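Local coordinates for angiopoietin-related protein 6 (Homo sapiens, PDB 6Y43) that is a secreted angiopoietin-like factor whose calcium-binding, fibrinogen-like globe probably serves to recognise partner molecules, at residues F62-Y68 with F148-R153; A136-L140 with W200-R204. One frame throughout, in Å; residues are numbered along the deposited sequence.

Contact 1. Residues F62-Y68 with F148-R153; sequences FTTWQHY and FSTVDR. With EDO (1,2-ethanediol), chain D.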
loop_
_atom_site.group_PDB
_atom_site.type_symbol
_atom_site.label_atom_id
_atom_site.label_comp_id
_atom_site.label_asym_id
_atom_site.label_seq_id
_atom_site.Cartn_x
_atom_site.Cartn_y
_atom_site.Cartn_z
ATOM N N PHE A 62 -1.936 13.057 5.037
ATOM C CA PHE A 62 -2.259 14.244 4.231
ATOM C C PHE A 62 -0.983 15.067 4.073
ATOM O O PHE A 62 -0.753 16.049 4.771
ATOM C CB PHE A 62 -3.370 15.056 4.885
ATOM C CG PHE A 62 -3.874 16.198 4.021
ATOM C CD1 PHE A 62 -4.635 15.929 2.918
ATOM C CD2 PHE A 62 -3.555 17.526 4.312
ATOM C CE1 PHE A 62 -5.123 16.957 2.101
ATOM C CE2 PHE A 62 -4.014 18.566 3.492
ATOM C CZ PHE A 62 -4.802 18.273 2.387
ATOM N N THR A 63 -0.116 14.650 3.148
ATOM C CA THR A 63 1.223 15.237 3.077
ATOM C C THR A 63 1.646 15.448 1.626
ATOM O O THR A 63 0.899 15.161 0.703
ATOM C CB THR A 63 2.244 14.377 3.835
ATOM O OG1 THR A 63 3.511 15.049 3.882
ATOM C CG2 THR A 63 2.424 13.025 3.193
ATOM N N THR A 64 2.884 15.926 1.457
ATOM C CA THR A 64 3.364 16.517 0.208
ATOM C C THR A 64 3.645 15.467 -0.862
ATOM O O THR A 64 3.976 14.317 -0.565
ATOM C CB THR A 64 4.660 17.313 0.431
ATOM O OG1 THR A 64 5.747 16.440 0.758
ATOM C CG2 THR A 64 4.510 18.335 1.561
ATOM N N TRP A 65 3.568 15.899 -2.127
ATOM C CA TRP A 65 4.041 15.061 -3.227
ATOM C C TRP A 65 5.447 14.539 -2.944
ATOM O O TRP A 65 5.730 13.355 -3.113
ATOM C CB TRP A 65 4.022 15.842 -4.552
ATOM C CG TRP A 65 4.615 15.060 -5.680
ATOM C CD1 TRP A 65 5.884 15.162 -6.162
ATOM C CD2 TRP A 65 3.965 14.042 -6.472
ATOM N NE1 TRP A 65 6.071 14.276 -7.188
ATOM C CE2 TRP A 65 4.906 13.580 -7.404
ATOM C CE3 TRP A 65 2.675 13.482 -6.480
ATOM C CZ2 TRP A 65 4.600 12.589 -8.348
ATOM C CZ3 TRP A 65 2.376 12.507 -7.422
ATOM C CH2 TRP A 65 3.332 12.058 -8.329
ATOM N N GLN A 66 6.348 15.410 -2.494
ATOM C CA GLN A 66 7.710 14.954 -2.235
ATOM C C GLN A 66 7.735 13.831 -1.197
ATOM O O GLN A 66 8.547 12.902 -1.291
ATOM C CB GLN A 66 8.571 16.126 -1.772
ATOM C CG GLN A 66 10.028 15.758 -1.461
ATOM C CD GLN A 66 10.732 15.068 -2.624
ATOM O OE1 GLN A 66 10.548 15.433 -3.783
ATOM N NE2 GLN A 66 11.538 14.065 -2.312
ATOM N N HIS A 67 6.896 13.934 -0.164
ATOM C CA HIS A 67 6.857 12.871 0.842
ATOM C C HIS A 67 6.238 11.602 0.267
ATOM O O HIS A 67 6.731 10.500 0.523
ATOM C CB HIS A 67 6.109 13.346 2.089
ATOM C CG HIS A 67 6.934 14.244 2.965
ATOM N ND1 HIS A 67 6.576 15.543 3.249
ATOM C CD2 HIS A 67 8.127 14.046 3.568
ATOM C CE1 HIS A 67 7.503 16.102 4.009
ATOM N NE2 HIS A 67 8.456 15.214 4.217
ATOM N N TYR A 68 5.183 11.723 -0.544
ATOM C CA TYR A 68 4.646 10.536 -1.203
ATOM C C TYR A 68 5.666 9.913 -2.149
ATOM O O TYR A 68 5.683 8.685 -2.319
ATOM C CB TYR A 68 3.333 10.878 -1.949
ATOM C CG TYR A 68 2.150 10.641 -1.052
ATOM C CD1 TYR A 68 1.700 9.344 -0.802
ATOM C CD2 TYR A 68 1.538 11.679 -0.376
ATOM C CE1 TYR A 68 0.665 9.089 0.077
ATOM C CE2 TYR A 68 0.490 11.435 0.499
ATOM C CZ TYR A 68 0.068 10.132 0.738
ATOM O OH TYR A 68 -0.954 9.864 1.608
ATOM N N PHE A 148 -1.166 9.131 -10.078
ATOM C CA PHE A 148 -1.162 9.426 -8.654
ATOM C C PHE A 148 -1.385 10.915 -8.423
ATOM O O PHE A 148 -0.655 11.757 -8.962
ATOM C CB PHE A 148 0.165 8.977 -8.021
ATOM C CG PHE A 148 0.083 8.757 -6.530
ATOM C CD1 PHE A 148 -0.361 7.549 -6.025
ATOM C CD2 PHE A 148 0.499 9.726 -5.649
ATOM C CE1 PHE A 148 -0.420 7.326 -4.656
ATOM C CE2 PHE A 148 0.448 9.501 -4.279
ATOM C CZ PHE A 148 -0.018 8.305 -3.793
ATOM N N SER A 149 -2.398 11.238 -7.614
ATOM C CA SER A 149 -2.747 12.606 -7.267
ATOM C C SER A 149 -2.471 12.899 -5.794
ATOM O O SER A 149 -2.682 12.047 -4.918
ATOM C CB SER A 149 -4.244 12.897 -7.524
ATOM O OG SER A 149 -4.577 12.993 -8.891
ATOM N N THR A 150 -2.058 14.143 -5.525
ATOM C CA THR A 150 -2.086 14.722 -4.181
ATOM C C THR A 150 -2.830 16.058 -4.252
ATOM O O THR A 150 -3.211 16.515 -5.325
ATOM C CB THR A 150 -0.675 14.909 -3.612
ATOM O OG1 THR A 150 0.091 15.758 -4.475
ATOM C CG2 THR A 150 0.035 13.573 -3.445
ATOM N N VAL A 151 -3.025 16.726 -3.109
ATOM C CA VAL A 151 -3.918 17.891 -3.127
ATOM C C VAL A 151 -3.438 19.003 -4.080
ATOM O O VAL A 151 -4.261 19.668 -4.734
ATOM C CB VAL A 151 -4.134 18.401 -1.685
ATOM C CG1 VAL A 151 -2.868 19.007 -1.130
ATOM C CG2 VAL A 151 -5.273 19.417 -1.662
ATOM N N ASP A 152 -2.134 19.175 -4.247
ATOM C CA ASP A 152 -1.653 20.212 -5.163
ATOM C C ASP A 152 -1.414 19.687 -6.574
ATOM O O ASP A 152 -1.070 20.478 -7.473
ATOM C CB ASP A 152 -0.390 20.897 -4.605
ATOM C CG ASP A 152 0.877 20.039 -4.673
ATOM O OD1 ASP A 152 0.853 18.872 -5.111
ATOM O OD2 ASP A 152 1.940 20.578 -4.274
ATOM N N ARG A 153 -1.641 18.378 -6.795
ATOM C CA ARG A 153 -1.436 17.729 -8.085
ATOM C C ARG A 153 -2.708 16.943 -8.376
ATOM O O ARG A 153 -2.758 15.713 -8.241
ATOM C CB ARG A 153 -0.224 16.862 -8.076
ATOM C CG ARG A 153 1.078 17.645 -8.327
ATOM C CD ARG A 153 2.176 16.791 -7.840
ATOM N NE ARG A 153 3.548 17.245 -8.058
ATOM C CZ ARG A 153 4.162 18.169 -7.330
ATOM N NH1 ARG A 153 3.510 18.854 -6.395
ATOM N NH2 ARG A 153 5.438 18.426 -7.562
HETATM C C1 EDO D . -2.508 14.648 0.155
HETATM O O1 EDO D . -3.091 14.662 -1.153
HETATM C C2 EDO D . -2.048 16.065 0.513
HETATM O O2 EDO D . -1.044 16.469 -0.435
#

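Contact 2. Residues A136-L140 with W200-R204; sequences AGDSL and WAEFR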
loop_
_atom_site.group_PDB
_atom_site.type_symbol
_atom_site.label_atom_id
_atom_site.label_comp_id
_atom_site.label_asym_id
_atom_site.label_seq_id
_atom_site.Cartn_x
_atom_site.Cartn_y
_atom_site.Cartn_z
ATOM N N ALA A 136 -11.937 -9.881 -0.065
ATOM C CA ALA A 136 -12.257 -8.498 0.241
ATOM C C ALA A 136 -13.216 -7.906 -0.781
ATOM O O ALA A 136 -14.020 -7.027 -0.445
ATOM C CB ALA A 136 -10.970 -7.672 0.278
ATOM N N GLY A 137 -13.093 -8.320 -2.030
ATOM C CA GLY A 137 -13.763 -7.614 -3.112
ATOM C C GLY A 137 -12.786 -6.706 -3.846
ATOM O O GLY A 137 -11.771 -6.265 -3.292
ATOM N N ASP A 138 -13.080 -6.435 -5.117
ATOM C CA ASP A 138 -12.101 -5.774 -5.983
ATOM C C ASP A 138 -12.361 -4.270 -5.994
ATOM O O ASP A 138 -12.925 -3.706 -6.933
ATOM C CB ASP A 138 -12.128 -6.359 -7.387
ATOM C CG ASP A 138 -11.037 -5.786 -8.284
ATOM O OD1 ASP A 138 -10.223 -4.951 -7.805
ATOM O OD2 ASP A 138 -11.008 -6.181 -9.465
ATOM N N SER A 139 -11.893 -3.601 -4.937
ATOM C CA SER A 139 -12.101 -2.171 -4.800
ATOM C C SER A 139 -10.862 -1.351 -5.171
ATOM O O SER A 139 -10.833 -0.152 -4.905
ATOM C CB SER A 139 -12.566 -1.836 -3.388
ATOM O OG SER A 139 -13.832 -2.433 -3.113
ATOM N N LEU A 140 -9.878 -1.964 -5.832
ATOM C CA LEU A 140 -8.784 -1.220 -6.440
ATOM C C LEU A 140 -8.817 -1.210 -7.968
ATOM O O LEU A 140 -8.141 -0.382 -8.575
ATOM C CB LEU A 140 -7.428 -1.780 -5.992
ATOM C CG LEU A 140 -6.208 -0.877 -6.102
ATOM C CD1 LEU A 140 -6.256 0.410 -5.300
ATOM C CD2 LEU A 140 -4.965 -1.711 -5.721
ATOM N N TRP A 200 -12.631 0.617 1.868
ATOM C CA TRP A 200 -12.604 -0.373 0.800
ATOM C C TRP A 200 -14.074 -0.631 0.484
ATOM O O TRP A 200 -14.822 -1.124 1.334
ATOM C CB TRP A 200 -11.882 -1.637 1.260
ATOM C CG TRP A 200 -11.497 -2.599 0.197
ATOM C CD1 TRP A 200 -12.197 -3.696 -0.201
ATOM C CD2 TRP A 200 -10.295 -2.580 -0.597
ATOM N NE1 TRP A 200 -11.518 -4.360 -1.189
ATOM C CE2 TRP A 200 -10.349 -3.706 -1.454
ATOM C CE3 TRP A 200 -9.190 -1.726 -0.674
ATOM C CZ2 TRP A 200 -9.343 -3.996 -2.371
ATOM C CZ3 TRP A 200 -8.189 -2.013 -1.588
ATOM C CH2 TRP A 200 -8.274 -3.141 -2.431
ATOM N N ALA A 201 -14.517 -0.212 -0.699
ATOM C CA ALA A 201 -15.951 -0.190 -0.974
ATOM C C ALA A 201 -16.611 -1.535 -0.703
ATOM O O ALA A 201 -17.725 -1.594 -0.177
ATOM C CB ALA A 201 -16.208 0.211 -2.422
ATOM N N GLU A 202 -15.975 -2.624 -1.114
ATOM C CA GLU A 202 -16.602 -3.929 -1.022
ATOM C C GLU A 202 -16.326 -4.629 0.310
ATOM O O GLU A 202 -16.713 -5.800 0.477
ATOM C CB GLU A 202 -16.143 -4.801 -2.199
ATOM C CG GLU A 202 -17.299 -5.573 -2.822
ATOM C CD GLU A 202 -16.871 -6.500 -3.941
ATOM O OE1 GLU A 202 -16.251 -5.978 -4.922
ATOM O OE2 GLU A 202 -17.179 -7.734 -3.812
ATOM N N PHE A 203 -15.667 -3.947 1.264
ATOM C CA PHE A 203 -15.464 -4.490 2.615
ATOM C C PHE A 203 -15.723 -3.372 3.617
ATOM O O PHE A 203 -14.795 -2.628 3.960
ATOM C CB PHE A 203 -14.079 -5.078 2.801
ATOM C CG PHE A 203 -13.854 -5.684 4.159
ATOM C CD1 PHE A 203 -14.566 -6.806 4.565
ATOM C CD2 PHE A 203 -12.921 -5.153 5.019
ATOM C CE1 PHE A 203 -14.340 -7.359 5.814
ATOM C CE2 PHE A 203 -12.682 -5.718 6.254
ATOM C CZ PHE A 203 -13.401 -6.809 6.658
ATOM N N ARG A 204 -16.992 -3.258 4.048
ATOM C CA ARG A 204 -17.568 -2.331 5.017
ATOM C C ARG A 204 -17.952 -0.986 4.386
ATOM O O ARG A 204 -18.689 -0.214 5.010
ATOM C CB ARG A 204 -16.656 -2.095 6.235
ATOM C CG ARG A 204 -16.242 -3.400 6.967
ATOM C CD ARG A 204 -17.452 -4.309 7.342
ATOM N NE ARG A 204 -18.511 -3.531 7.966
ATOM C CZ ARG A 204 -18.562 -3.193 9.245
ATOM N NH1 ARG A 204 -17.622 -3.584 10.085
ATOM N NH2 ARG A 204 -19.564 -2.446 9.675
HETATM O O HOH W 1 -15.729 -3.618 -6.030
#

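Contact 1. Residues F62-Y68 with F148-R153
A cation-pi stack of R153 on W65 joins the start of helix 65-70 to the loop that runs on into the calcium site of the fibrinogen-like domain. The guanidinium lies flat over one face of the indole, planes 3° apart, with NE of R153 3.4 Å from CG of W65 and CZ displaced from the middle of the five-membered ring. R153 reaches that face with its chain extended from CG to NE, and NH1 is held from the side by a salt bridge to OD1 of D152, 3.0 Å away and within the guanidinium plane. The pairing should fix the rotation of the guanidinium against the ring. At the indole's edge, near its plane, CZ3 of W65 meets the carbonyl O of F148 at 3.5 Å, while NE1 hydrogen-bonds to OE2 of E121. In this C-terminal globe of the fibrinogen type, residues 150-153 form a type I turn, and T64 N-caps the facing helix, its OG1 accepting from the backbone N of H67 at 2.9 Å. One turn into the helix, Y68 sets its ring obliquely against F148, planes at 51°, with CD1 of Y68 3.6 Å from CZ of F148. CG2 of T150 touches the same tyrosine ring at CD2, and the OH of Y68 is hydrogen-bonded to the carbonyl O of F61 and the backbone N of G169. An ethanediol, probably from the crystallisation liquor, bridges T63 and V151: its O2 donates to the carbonyl O of T63 at 2.6 Å, V151 N gives it weak bonds, and its C2 lies over one face of the F62 ring.

Contact 2. Residues A136-L140 with W200-R204
W200 and S139 meet face-on: CB of S139 stands over the five-membered ring of the indole, 3.4 Å from its centroid and only 9° off the normal, a CH-pi contact. L140 CB reaches CH2 at the far end of the same indole, and A136 CB approaches NE1 obliquely.

Three hydrogen bonds cross between the segments. W200 NE1 donates within its ring plane to the carbonyl O of G137 at 2.8 Å, arriving 46° above the carbonyl plane. OG of S139, placed beside its own backbone N by a chi1 of -63°, accepts from E202 N at 2.9 Å, so one serine puts its CB on the ring and its oxygen on the type I turn of residues 200-203. The third, from D138 N to OE1 of E202 at 3.2 Å, is weak; a water donating to that OE1 and, weakly, to D138 O supplements it.

The chain is also tightly fitted at G137, whose CA lies 3.4 Å from CD of E202. A side chain at this glycine would run into CB of E202 and into the preceding carbonyl O. A leucine in place of W200 would probably leave the G137 carbonyl without its indole donor and strip S139 CB of the flat surface beneath it.

The two loops pack beside the antiparallel sheet of the fibrinogen-like domain. W200 rests on V99 and L101 of strand 95-102 and on A111 and Y113 of strand 108-118, A136 and F203 both touch A109, and L140 reaches L129 of strand 127-133.

Contacts 1 and 2 lie in one fibrinogen-like globe, their centres 24 Å apart and their nearest atoms about 9 Å apart, without touching. Their segments alternate along the chain: 136-140 lies between the halves of contact 1, and 148-153 between those of contact 2. Both 136-140 and 148-153 lie in the loop from strand 127-133 to helix 162-166, so it supplies one side of each contact, meeting the later loop 200-204 beside the sheet and the earlier helix 65-70 further along. Contact 1 is the one adjoining the calcium site of D154, D156, Y158 and G160, which begins directly after R153; the side chain of R153 is about 10 Å from the calcium ion.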